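Local coordinates for GDP-6-deoxy-D-mannose reductase (Pseudomonas aeruginosa, PDB 6X3B), which probably reduces GDP-4-dehydro-6-deoxy-D-mannose to GDP-6-deoxy-D-mannose (GDP-D-rhamnose) with NADPH, for the biosynthesis of lipopolysaccharide O-antigen, at residues 136-141 with 286-291; 219-224 with 247-252; 126-131 with 175-180. One frame throughout, in Å; residues are numbered along the deposited sequence.

Contact 1 of 3, residues 136-141 with 286-291; sequences ALPIHE and RVRGSH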
loop_
_atom_site.group_PDB
_atom_site.type_symbol
_atom_site.label_atom_id
_atom_site.label_comp_id
_atom_site.label_asym_id
_atom_site.label_seq_id
_atom_site.Cartn_x
_atom_site.Cartn_y
_atom_site.Cartn_z
ATOM N N ALA A 136 3.131 -19.522 -11.004
ATOM C CA ALA A 136 3.987 -18.547 -10.345
ATOM C C ALA A 136 4.561 -19.049 -9.029
ATOM O O ALA A 136 5.326 -18.323 -8.395
ATOM C CB ALA A 136 3.218 -17.246 -10.087
ATOM N N LEU A 137 4.189 -20.249 -8.587
ATOM C CA LEU A 137 4.769 -20.798 -7.372
ATOM C C LEU A 137 6.195 -21.272 -7.647
ATOM O O LEU A 137 6.497 -21.739 -8.750
ATOM C CB LEU A 137 3.924 -21.961 -6.855
ATOM C CG LEU A 137 2.472 -21.654 -6.475
ATOM C CD1 LEU A 137 1.856 -22.872 -5.830
ATOM C CD2 LEU A 137 2.367 -20.455 -5.538
ATOM N N PRO A 138 7.104 -21.156 -6.661
ATOM C CA PRO A 138 6.879 -20.597 -5.321
ATOM C C PRO A 138 6.879 -19.074 -5.321
ATOM O O PRO A 138 7.623 -18.455 -6.088
ATOM C CB PRO A 138 8.064 -21.136 -4.516
ATOM C CG PRO A 138 9.178 -21.237 -5.535
ATOM C CD PRO A 138 8.499 -21.598 -6.851
ATOM N N ILE A 139 6.061 -18.484 -4.447
ATOM C CA ILE A 139 5.909 -17.032 -4.408
ATOM C C ILE A 139 7.219 -16.375 -4.005
ATOM O O ILE A 139 7.820 -16.733 -2.991
ATOM C CB ILE A 139 4.792 -16.645 -3.427
ATOM C CG1 ILE A 139 3.450 -17.211 -3.894
ATOM C CG2 ILE A 139 4.768 -15.124 -3.221
ATOM C CD1 ILE A 139 2.342 -16.949 -2.933
ATOM N N HIS A 140 7.657 -15.397 -4.788
ATOM C CA HIS A 140 8.876 -14.662 -4.497
ATOM C C HIS A 140 8.544 -13.182 -4.349
ATOM O O HIS A 140 7.475 -12.713 -4.764
ATOM C CB HIS A 140 9.922 -14.877 -5.591
ATOM C CG HIS A 140 9.439 -14.488 -6.948
ATOM N ND1 HIS A 140 9.759 -13.282 -7.533
ATOM C CD2 HIS A 140 8.625 -15.126 -7.823
ATOM C CE1 HIS A 140 9.176 -13.202 -8.718
ATOM N NE2 HIS A 140 8.480 -14.307 -8.915
ATOM N N GLU A 141 9.483 -12.436 -3.760
ATOM C CA GLU A 141 9.211 -11.058 -3.366
ATOM C C GLU A 141 9.059 -10.104 -4.550
ATOM O O GLU A 141 8.651 -8.956 -4.349
ATOM C CB GLU A 141 10.322 -10.559 -2.441
ATOM C CG GLU A 141 10.347 -11.249 -1.070
ATOM C CD GLU A 141 11.116 -12.558 -1.066
ATOM O OE1 GLU A 141 11.387 -13.126 -2.150
ATOM O OE2 GLU A 141 11.437 -13.038 0.048
ATOM N N ARG A 286 -3.348 -23.872 -3.734
ATOM C CA ARG A 286 -1.986 -24.199 -3.328
ATOM C C ARG A 286 -1.186 -22.933 -3.071
ATOM O O ARG A 286 -1.225 -21.993 -3.865
ATOM C CB ARG A 286 -1.271 -25.032 -4.400
ATOM C CG ARG A 286 -1.990 -26.319 -4.775
ATOM C CD ARG A 286 -1.313 -26.960 -5.963
ATOM N NE ARG A 286 0.113 -27.094 -5.722
ATOM C CZ ARG A 286 0.990 -27.486 -6.635
ATOM N NH1 ARG A 286 0.576 -27.793 -7.859
ATOM N NH2 ARG A 286 2.274 -27.576 -6.322
ATOM N N VAL A 287 -0.437 -22.922 -1.969
ATOM C CA VAL A 287 0.454 -21.816 -1.645
ATOM C C VAL A 287 1.787 -22.404 -1.226
ATOM O O VAL A 287 1.849 -23.223 -0.296
ATOM C CB VAL A 287 -0.095 -20.898 -0.537
ATOM C CG1 VAL A 287 0.943 -19.789 -0.209
ATOM C CG2 VAL A 287 -1.430 -20.282 -0.941
ATOM N N ARG A 288 2.840 -22.015 -1.935
ATOM C CA ARG A 288 4.217 -22.324 -1.565
ATOM C C ARG A 288 5.015 -21.033 -1.665
ATOM O O ARG A 288 4.974 -20.362 -2.696
ATOM C CB ARG A 288 4.799 -23.395 -2.496
ATOM C CG ARG A 288 5.932 -24.202 -1.916
ATOM C CD ARG A 288 6.206 -25.423 -2.787
ATOM N NE ARG A 288 6.860 -25.083 -4.050
ATOM C CZ ARG A 288 6.267 -25.121 -5.241
ATOM N NH1 ARG A 288 4.991 -25.479 -5.344
ATOM N NH2 ARG A 288 6.958 -24.807 -6.333
ATOM N N GLY A 289 5.728 -20.670 -0.601
ATOM C CA GLY A 289 6.537 -19.470 -0.626
ATOM C C GLY A 289 7.993 -19.796 -0.894
ATOM O O GLY A 289 8.451 -20.895 -0.615
ATOM N N SER A 290 8.736 -18.830 -1.434
ATOM C CA SER A 290 10.192 -18.952 -1.517
ATOM C C SER A 290 10.845 -18.146 -0.402
ATOM O O SER A 290 10.544 -16.962 -0.223
ATOM C CB SER A 290 10.735 -18.478 -2.866
ATOM O OG SER A 290 12.128 -18.187 -2.781
ATOM N N HIS A 291 11.752 -18.783 0.335
ATOM C CA HIS A 291 12.536 -18.081 1.342
ATOM C C HIS A 291 13.986 -17.914 0.913
ATOM O O HIS A 291 14.848 -17.676 1.763
ATOM C CB HIS A 291 12.458 -18.791 2.696
ATOM C CG HIS A 291 12.995 -20.193 2.696
ATOM N ND1 HIS A 291 12.295 -21.252 3.230
ATOM C CD2 HIS A 291 14.171 -20.704 2.255
ATOM C CE1 HIS A 291 13.012 -22.357 3.114
ATOM N NE2 HIS A 291 14.150 -22.052 2.516
HETATM O O HOH W 1 12.807 -15.356 -1.766
#
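Leu137 lays its forked end over the backbone of 286-288. CD1 comes to 3.8 Å from Arg286 O and also nears Arg286 CB, while CD2 lies 3.9 Å from Arg288 O. Its CG stands beside its own backbone N (chi1 -61°), and an extended chi2 brings CD1 to Arg286. A cis peptide then leads into Pro138, whose ring also faces 286-291. In the modelled conformer of Arg288, one of two, the guanidinium has Pro138 CA over one face and brings NH2 to 3.6 Å from Pro138 CD; this overlap is therefore less certain than the backbone pairing.

That pairing consists of two bonds about Ile139, which forms a single beta bridge with Gly289. Ile139 N donates to Arg288 O at 2.8 Å and 165°, in the carbonyl plane. Ile139 O in turn receives Ser290 N, also at 2.8 Å, tilted somewhat from its carbonyl plane. The Ile139 side chain meets Val287, CD1 to CG1 at 4.2 Å, and both side chains pack on Phe179. At the far end one water links the segments: it donates to Glu141 OE1 at 2.7 Å and hydrogen-bonds Ser290 OG, while Glu141 OE2 accepts from Asn246 N.

Glu252 OE2 forms a salt bridge with Arg286 NH2 and, in the modelled conformer of Arg288, another with Arg288 NH1, so the two arginines converge on a carboxylate. Two loops of different parts of the chain are thus joined by one bridge, with apolar packing at Ile139 and Val287 and a water between Glu141 and Ser290. The chemistry implies a backbone-held junction with one polar cost, since Arg288 N is buried without a partner in the model.

Contact 2 of 3, residues 219-224 with 247-252; sequences SRDFLD and VCSGQE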
loop_
_atom_site.group_PDB
_atom_site.type_symbol
_atom_site.label_atom_id
_atom_site.label_comp_id
_atom_site.label_asym_id
_atom_site.label_seq_id
_atom_site.Cartn_x
_atom_site.Cartn_y
_atom_site.Cartn_z
ATOM N N SER A 219 -3.473 -26.795 -0.026
ATOM C CA SER A 219 -2.152 -26.847 0.588
ATOM C C SER A 219 -1.705 -25.440 0.969
ATOM O O SER A 219 -2.044 -24.464 0.295
ATOM C CB SER A 219 -1.137 -27.494 -0.362
ATOM O OG SER A 219 -0.747 -26.579 -1.372
ATOM N N ARG A 220 -0.933 -25.331 2.056
ATOM C CA ARG A 220 -0.426 -24.043 2.492
ATOM C C ARG A 220 1.015 -24.215 2.968
ATOM O O ARG A 220 1.487 -25.325 3.210
ATOM C CB ARG A 220 -1.294 -23.425 3.606
ATOM C CG ARG A 220 -2.723 -23.036 3.178
ATOM C CD ARG A 220 -2.709 -21.813 2.260
ATOM N NE ARG A 220 -4.058 -21.329 1.937
ATOM C CZ ARG A 220 -4.754 -21.719 0.873
ATOM N NH1 ARG A 220 -4.246 -22.625 0.048
ATOM N NH2 ARG A 220 -5.968 -21.227 0.640
ATOM N N ASP A 221 1.706 -23.097 3.102
ATOM C CA ASP A 221 3.093 -23.067 3.560
ATOM C C ASP A 221 3.095 -22.738 5.055
ATOM O O ASP A 221 2.759 -21.614 5.436
ATOM C CB ASP A 221 3.869 -22.021 2.762
ATOM C CG ASP A 221 5.351 -22.037 3.047
ATOM O OD1 ASP A 221 5.719 -22.259 4.233
ATOM O OD2 ASP A 221 6.149 -21.805 2.086
ATOM N N PHE A 222 3.510 -23.700 5.895
ATOM C CA PHE A 222 3.513 -23.566 7.351
ATOM C C PHE A 222 4.917 -23.511 7.948
ATOM O O PHE A 222 5.823 -24.221 7.502
ATOM C CB PHE A 222 2.789 -24.746 8.023
ATOM C CG PHE A 222 1.315 -24.807 7.738
ATOM C CD1 PHE A 222 0.412 -24.147 8.556
ATOM C CD2 PHE A 222 0.827 -25.571 6.682
ATOM C CE1 PHE A 222 -0.961 -24.216 8.294
ATOM C CE2 PHE A 222 -0.533 -25.639 6.423
ATOM C CZ PHE A 222 -1.421 -24.958 7.224
ATOM N N LEU A 223 5.063 -22.713 9.015
ATOM C CA LEU A 223 6.225 -22.719 9.896
ATOM C C LEU A 223 5.778 -22.798 11.351
ATOM O O LEU A 223 4.763 -22.207 11.734
ATOM C CB LEU A 223 7.075 -21.447 9.724
ATOM C CG LEU A 223 7.903 -21.293 8.450
ATOM C CD1 LEU A 223 8.449 -19.873 8.375
ATOM C CD2 LEU A 223 9.036 -22.312 8.451
ATOM N N ASP A 224 6.557 -23.496 12.176
ATOM C CA ASP A 224 6.400 -23.333 13.613
ATOM C C ASP A 224 6.672 -21.887 13.996
ATOM O O ASP A 224 7.559 -21.239 13.431
ATOM C CB ASP A 224 7.363 -24.243 14.388
ATOM C CG ASP A 224 6.980 -24.357 15.858
ATOM O OD1 ASP A 224 7.401 -23.505 16.669
ATOM O OD2 ASP A 224 6.227 -25.287 16.185
ATOM N N VAL A 247 8.940 -14.956 4.887
ATOM C CA VAL A 247 9.322 -15.881 5.955
ATOM C C VAL A 247 8.399 -17.088 5.811
ATOM O O VAL A 247 7.212 -17.023 6.151
ATOM C CB VAL A 247 9.228 -15.242 7.346
ATOM C CG1 VAL A 247 9.574 -16.287 8.444
ATOM C CG2 VAL A 247 10.173 -14.003 7.456
ATOM N N CYS A 248 8.937 -18.194 5.289
ATOM C CA CYS A 248 8.129 -19.349 4.919
ATOM C C CYS A 248 9.023 -20.582 4.863
ATOM O O CYS A 248 10.254 -20.490 4.897
ATOM C CB CYS A 248 7.419 -19.119 3.572
ATOM S SG CYS A 248 8.578 -18.629 2.245
ATOM N N SER A 249 8.384 -21.744 4.783
ATOM C CA SER A 249 9.107 -23.010 4.739
ATOM C C SER A 249 9.511 -23.422 3.328
ATOM O O SER A 249 10.450 -24.210 3.168
ATOM C CB SER A 249 8.247 -24.130 5.342
ATOM O OG SER A 249 7.244 -24.513 4.406
ATOM N N GLY A 250 8.818 -22.932 2.302
ATOM C CA GLY A 250 9.061 -23.446 0.971
ATOM C C GLY A 250 8.500 -24.832 0.741
ATOM O O GLY A 250 8.793 -25.442 -0.289
ATOM N N GLN A 251 7.699 -25.355 1.669
ATOM C CA GLN A 251 7.074 -26.661 1.514
ATOM C C GLN A 251 5.562 -26.532 1.629
ATOM O O GLN A 251 5.062 -25.897 2.563
ATOM C CB GLN A 251 7.601 -27.642 2.558
ATOM C CG GLN A 251 9.103 -27.844 2.489
ATOM C CD GLN A 251 9.494 -29.283 2.714
ATOM O OE1 GLN A 251 9.323 -29.823 3.810
ATOM N NE2 GLN A 251 10.004 -29.926 1.666
ATOM N N GLU A 252 4.842 -27.133 0.685
ATOM C CA GLU A 252 3.387 -27.233 0.777
ATOM C C GLU A 252 2.971 -28.365 1.702
ATOM O O GLU A 252 3.498 -29.475 1.618
ATOM C CB GLU A 252 2.772 -27.494 -0.597
ATOM C CG GLU A 252 2.793 -26.324 -1.504
ATOM C CD GLU A 252 2.327 -26.687 -2.886
ATOM O OE1 GLU A 252 1.166 -27.148 -3.028
ATOM O OE2 GLU A 252 3.139 -26.526 -3.820
HETATM O O HOH W 2 4.953 -26.110 5.315
#
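The loop that joins strands 244-247 and 252-254 folds against strand 219-224, and the carboxylate of Asp221 is the centre of this junction. Ser249 N donates to Asp221 OD1 at 2.8 Å and 158°, on the syn lone pair. Gly250 N reaches the second oxygen, Asp221 OD2, at 2.9 Å on its syn side, 24° out of the carboxylate plane. Asp221 can present both oxygens to the loop because CG is anti to the backbone N (chi1 -173°). In the modelled conformer of Ser249, one of two, OG also donates to Asp221 OD1, from above the carboxylate plane. Gly289 N adds a further donor to OD2, so the acid is held by amides of two loops and would probably remain charged.

Leu223 continues the contact with apolar packing. Its CD1 lies 3.5 Å from Cys248 CA and 3.8 Å from Val247 CG1, while CD2 meets Ser249 CB. At the other end, Ser219 OG donates to Glu252 OE1 at 2.6 Å on the anti side of that carboxylate, whose other oxygen has partners in 286-291. Between these ends a water accepts from Phe222 N and donates to Gln251 O at 2.8 Å, so it joins the two backbones here.

The modelled Ser249 OG accepts from Gln251 N at 2.9 Å, which fits an ST turn in this conformer. The loop carries the chain from 244-247, parallel to 172-182, to 252-254, antiparallel to 219-224, at the branch of the sheet, consistent with the Rossmann-like core of extended short-chain dehydrogenase/reductases passing to their C-terminal part.

Contact 3 of 3, residues 126-131 with 175-180; sequences GDVYGQ and VARPFN. With NDP (NADPH dihydro-nicotinamide-adenine-dinucleotide phosphate), chain E.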
loop_
_atom_site.group_PDB
_atom_site.type_symbol
_atom_site.label_atom_id
_atom_site.label_comp_id
_atom_site.label_asym_id
_atom_site.label_seq_id
_atom_site.Cartn_x
_atom_site.Cartn_y
_atom_site.Cartn_z
ATOM N N GLY A 126 2.182 -12.900 4.458
ATOM C CA GLY A 126 2.107 -13.481 3.124
ATOM C C GLY A 126 0.735 -13.347 2.493
ATOM O O GLY A 126 0.588 -13.615 1.296
ATOM N N ASP A 127 -0.266 -12.931 3.273
ATOM C CA ASP A 127 -1.607 -12.706 2.751
ATOM C C ASP A 127 -1.658 -11.507 1.808
ATOM O O ASP A 127 -2.618 -11.390 1.048
ATOM C CB ASP A 127 -2.591 -12.537 3.934
ATOM C CG ASP A 127 -4.051 -12.683 3.526
ATOM O OD1 ASP A 127 -4.380 -13.582 2.711
ATOM O OD2 ASP A 127 -4.894 -11.914 4.045
ATOM N N VAL A 128 -0.645 -10.627 1.814
ATOM C CA VAL A 128 -0.693 -9.500 0.877
ATOM C C VAL A 128 -0.660 -9.959 -0.573
ATOM O O VAL A 128 -1.124 -9.227 -1.457
ATOM C CB VAL A 128 0.453 -8.498 1.123
ATOM C CG1 VAL A 128 0.369 -7.894 2.525
ATOM C CG2 VAL A 128 1.808 -9.178 0.885
ATOM N N TYR A 129 -0.118 -11.149 -0.858
ATOM C CA TYR A 129 0.027 -11.527 -2.262
ATOM C C TYR A 129 -1.319 -11.770 -2.941
ATOM O O TYR A 129 -1.442 -11.528 -4.148
ATOM C CB TYR A 129 0.919 -12.761 -2.408
ATOM C CG TYR A 129 2.380 -12.484 -2.129
ATOM C CD1 TYR A 129 3.169 -11.777 -3.037
ATOM C CD2 TYR A 129 2.971 -12.934 -0.954
ATOM C CE1 TYR A 129 4.517 -11.533 -2.779
ATOM C CE2 TYR A 129 4.308 -12.682 -0.681
ATOM C CZ TYR A 129 5.072 -11.988 -1.597
ATOM O OH TYR A 129 6.390 -11.738 -1.322
ATOM N N GLY A 130 -2.333 -12.236 -2.204
ATOM C CA GLY A 130 -3.605 -12.522 -2.851
ATOM C C GLY A 130 -3.561 -13.787 -3.702
ATOM O O GLY A 130 -2.893 -14.768 -3.382
ATOM N N GLN A 131 -4.302 -13.764 -4.808
ATOM C CA GLN A 131 -4.418 -14.937 -5.664
ATOM C C GLN A 131 -3.156 -15.071 -6.499
ATOM O O GLN A 131 -2.730 -14.115 -7.153
ATOM C CB GLN A 131 -5.650 -14.814 -6.571
ATOM C CG GLN A 131 -6.172 -16.133 -7.103
ATOM C CD GLN A 131 -7.666 -16.090 -7.349
ATOM O OE1 GLN A 131 -8.109 -15.571 -8.364
ATOM N NE2 GLN A 131 -8.451 -16.622 -6.409
ATOM N N VAL A 175 11.180 -5.498 6.155
ATOM C CA VAL A 175 9.821 -6.011 6.088
ATOM C C VAL A 175 9.889 -7.527 5.988
ATOM O O VAL A 175 10.620 -8.076 5.151
ATOM C CB VAL A 175 9.039 -5.411 4.903
ATOM C CG1 VAL A 175 7.752 -6.181 4.700
ATOM C CG2 VAL A 175 8.727 -3.956 5.172
ATOM N N ALA A 176 9.127 -8.203 6.835
ATOM C CA ALA A 176 8.963 -9.639 6.747
ATOM C C ALA A 176 7.529 -9.949 6.352
ATOM O O ALA A 176 6.600 -9.343 6.891
ATOM C CB ALA A 176 9.288 -10.307 8.084
ATOM N N ARG A 177 7.348 -10.911 5.435
ATOM C CA ARG A 177 6.026 -11.427 5.042
ATOM C C ARG A 177 5.923 -12.884 5.474
ATOM O O ARG A 177 6.255 -13.796 4.703
ATOM C CB ARG A 177 5.784 -11.298 3.532
ATOM C CG ARG A 177 5.672 -9.848 3.061
ATOM C CD ARG A 177 5.654 -9.727 1.530
ATOM N NE ARG A 177 5.379 -8.355 1.128
ATOM C CZ ARG A 177 5.464 -7.926 -0.129
ATOM N NH1 ARG A 177 5.846 -8.770 -1.088
ATOM N NH2 ARG A 177 5.172 -6.663 -0.426
ATOM N N PRO A 178 5.512 -13.162 6.703
ATOM C CA PRO A 178 5.410 -14.558 7.141
ATOM C C PRO A 178 4.182 -15.215 6.547
ATOM O O PRO A 178 3.128 -14.587 6.386
ATOM C CB PRO A 178 5.285 -14.441 8.662
ATOM C CG PRO A 178 4.603 -13.085 8.853
ATOM C CD PRO A 178 5.195 -12.207 7.782
ATOM N N PHE A 179 4.324 -16.496 6.220
ATOM C CA PHE A 179 3.174 -17.254 5.754
ATOM C C PHE A 179 2.542 -17.941 6.970
ATOM O O PHE A 179 2.578 -17.378 8.069
ATOM C CB PHE A 179 3.605 -18.200 4.619
ATOM C CG PHE A 179 3.880 -17.467 3.297
ATOM C CD1 PHE A 179 4.807 -16.434 3.240
ATOM C CD2 PHE A 179 3.183 -17.789 2.138
ATOM C CE1 PHE A 179 5.067 -15.750 2.042
ATOM C CE2 PHE A 179 3.436 -17.123 0.938
ATOM C CZ PHE A 179 4.376 -16.091 0.891
ATOM N N ASN A 180 1.892 -19.083 6.760
ATOM C CA ASN A 180 1.130 -19.759 7.847
ATOM C C ASN A 180 2.003 -20.072 9.069
ATOM O O ASN A 180 3.123 -20.564 8.891
ATOM C CB ASN A 180 0.336 -20.958 7.330
ATOM C CG ASN A 180 -0.825 -20.531 6.458
ATOM O OD1 ASN A 180 -0.625 -20.078 5.338
ATOM N ND2 ASN A 180 -2.036 -20.657 6.972
HETATM P PA NDP E . -2.551 -11.138 17.877
HETATM O O1A NDP E . -3.854 -10.627 17.363
HETATM O O2A NDP E . -2.533 -12.441 18.603
HETATM O O5B NDP E . -1.857 -10.016 18.785
HETATM C C5B NDP E . -2.041 -8.622 18.440
HETATM C C4B NDP E . -1.310 -7.767 19.444
HETATM O O4B NDP E . -1.469 -6.370 19.089
HETATM C C3B NDP E . -1.781 -7.889 20.901
HETATM O O3B NDP E . -0.674 -7.898 21.795
HETATM C C2B NDP E . -2.657 -6.656 21.079
HETATM O O2B NDP E . -2.666 -6.239 22.442
HETATM C C1B NDP E . -1.908 -5.650 20.216
HETATM N N9A NDP E . -2.725 -4.530 19.771
HETATM C C8A NDP E . -3.858 -4.592 18.998
HETATM N N7A NDP E . -4.388 -3.420 18.761
HETATM C C5A NDP E . -3.556 -2.527 19.419
HETATM C C6A NDP E . -3.579 -1.126 19.552
HETATM N N6A NDP E . -4.529 -0.385 18.989
HETATM N N1A NDP E . -2.600 -0.539 20.280
HETATM C C2A NDP E . -1.667 -1.325 20.830
HETATM N N3A NDP E . -1.541 -2.648 20.775
HETATM C C4A NDP E . -2.527 -3.199 20.047
HETATM O O3 NDP E . -1.515 -11.229 16.658
HETATM P PN NDP E . -0.471 -12.376 16.262
HETATM O O1N NDP E . 0.540 -12.494 17.353
HETATM O O2N NDP E . -1.232 -13.596 15.865
HETATM O O5D NDP E . 0.218 -11.736 14.965
HETATM C C5D NDP E . 1.456 -11.002 15.124
HETATM C C4D NDP E . 1.800 -10.331 13.818
HETATM O O4D NDP E . 1.990 -11.346 12.800
HETATM C C3D NDP E . 0.739 -9.368 13.265
HETATM O O3D NDP E . 1.342 -8.229 12.666
HETATM C C2D NDP E . 0.014 -10.245 12.248
HETATM O O2D NDP E . -0.623 -9.495 11.225
HETATM C C1D NDP E . 1.155 -11.093 11.697
HETATM N N1N NDP E . 0.683 -12.398 11.145
HETATM C C2N NDP E . 0.255 -13.401 11.972
HETATM C C3N NDP E . -0.035 -14.651 11.497
HETATM C C7N NDP E . -0.734 -15.596 12.398
HETATM O O7N NDP E . -1.085 -16.701 11.973
HETATM N N7N NDP E . -0.960 -15.220 13.648
HETATM C C4N NDP E . 0.367 -14.989 10.102
HETATM C C5N NDP E . 0.762 -13.823 9.296
HETATM C C6N NDP E . 0.669 -12.610 9.788
HETATM P P2B NDP E . -4.149 -6.329 23.074
HETATM O O1X NDP E . -4.011 -5.858 24.506
HETATM O O2X NDP E . -5.040 -5.418 22.257
HETATM O O3X NDP E . -4.580 -7.778 22.986
#
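A glycine CA rests on the face of a phenylalanine: Gly126 CA lies 4.0 Å from the centroid of the Phe179 ring and 15° off its normal, a CH-pi contact. Having no side chain, Gly126 can approach this closely and at the same time donate its N to Pro178 O at 2.7 Å, an almost straight bond that nevertheless arrives from above the carbonyl plane.

Tyr129 touches Phe179 and Arg177. Its CE2 meets Phe179 CZ at 3.8 Å, and its hydroxyl receives Arg177 NH1 at 3.0 Å. Tyr129 OH lies at the edge of the guanidinium, near its plane, and the ring plane is turned 87° from it. Val128 CG2 lies over one face, 3.7 Å from Arg177 NE. An extended chain from CG to NE carries the guanidinium to both partners. The hydroxyl of Tyr129 also bonds Asn246 OD1, and Arg177 NH2 forms a salt bridge with Glu159 of helix 150-169, which would probably balance its charge.

On the cofactor side, Pro178 O stands 3.8 Å from NADPH C5N and Phe179 O an equal 3.8 Å from C4N, the carbon that carries the transferable hydride in a dihydronicotinamide. Tyr151 and Lys155, on helix 150-169, hydrogen-bond the same cofactor. The chemistry implies that the part of strand 172-182 bordering the nicotinamide is held from the loop 126-131 by one backbone bond, a packed aromatic pair and a buried arginine that bonds a phenol and a carboxylate.

In the fold
From the N terminus, 126-131 comes first, in the loop after strand 119-123, and contact 3 closes when strand 172-182 brings in 175-180. Contact 1 opens inside that loop at 136-141 but closes only at 286-291, so the two cross; Ile139 against Tyr129 is one place where they touch. Contact 2 follows contact 3 in series, running from strand 219-224 to the loop 247-252, and is nested within the long loop of contact 1. Probable hydrogen bonds link contacts 2 and 3 in one sheet, Leu223 N to Asn180 O, and contacts 1 and 2, His291 ND1 with Cys248 O. Together they tie the cofactor-side sheet to the C-terminal part of the chain.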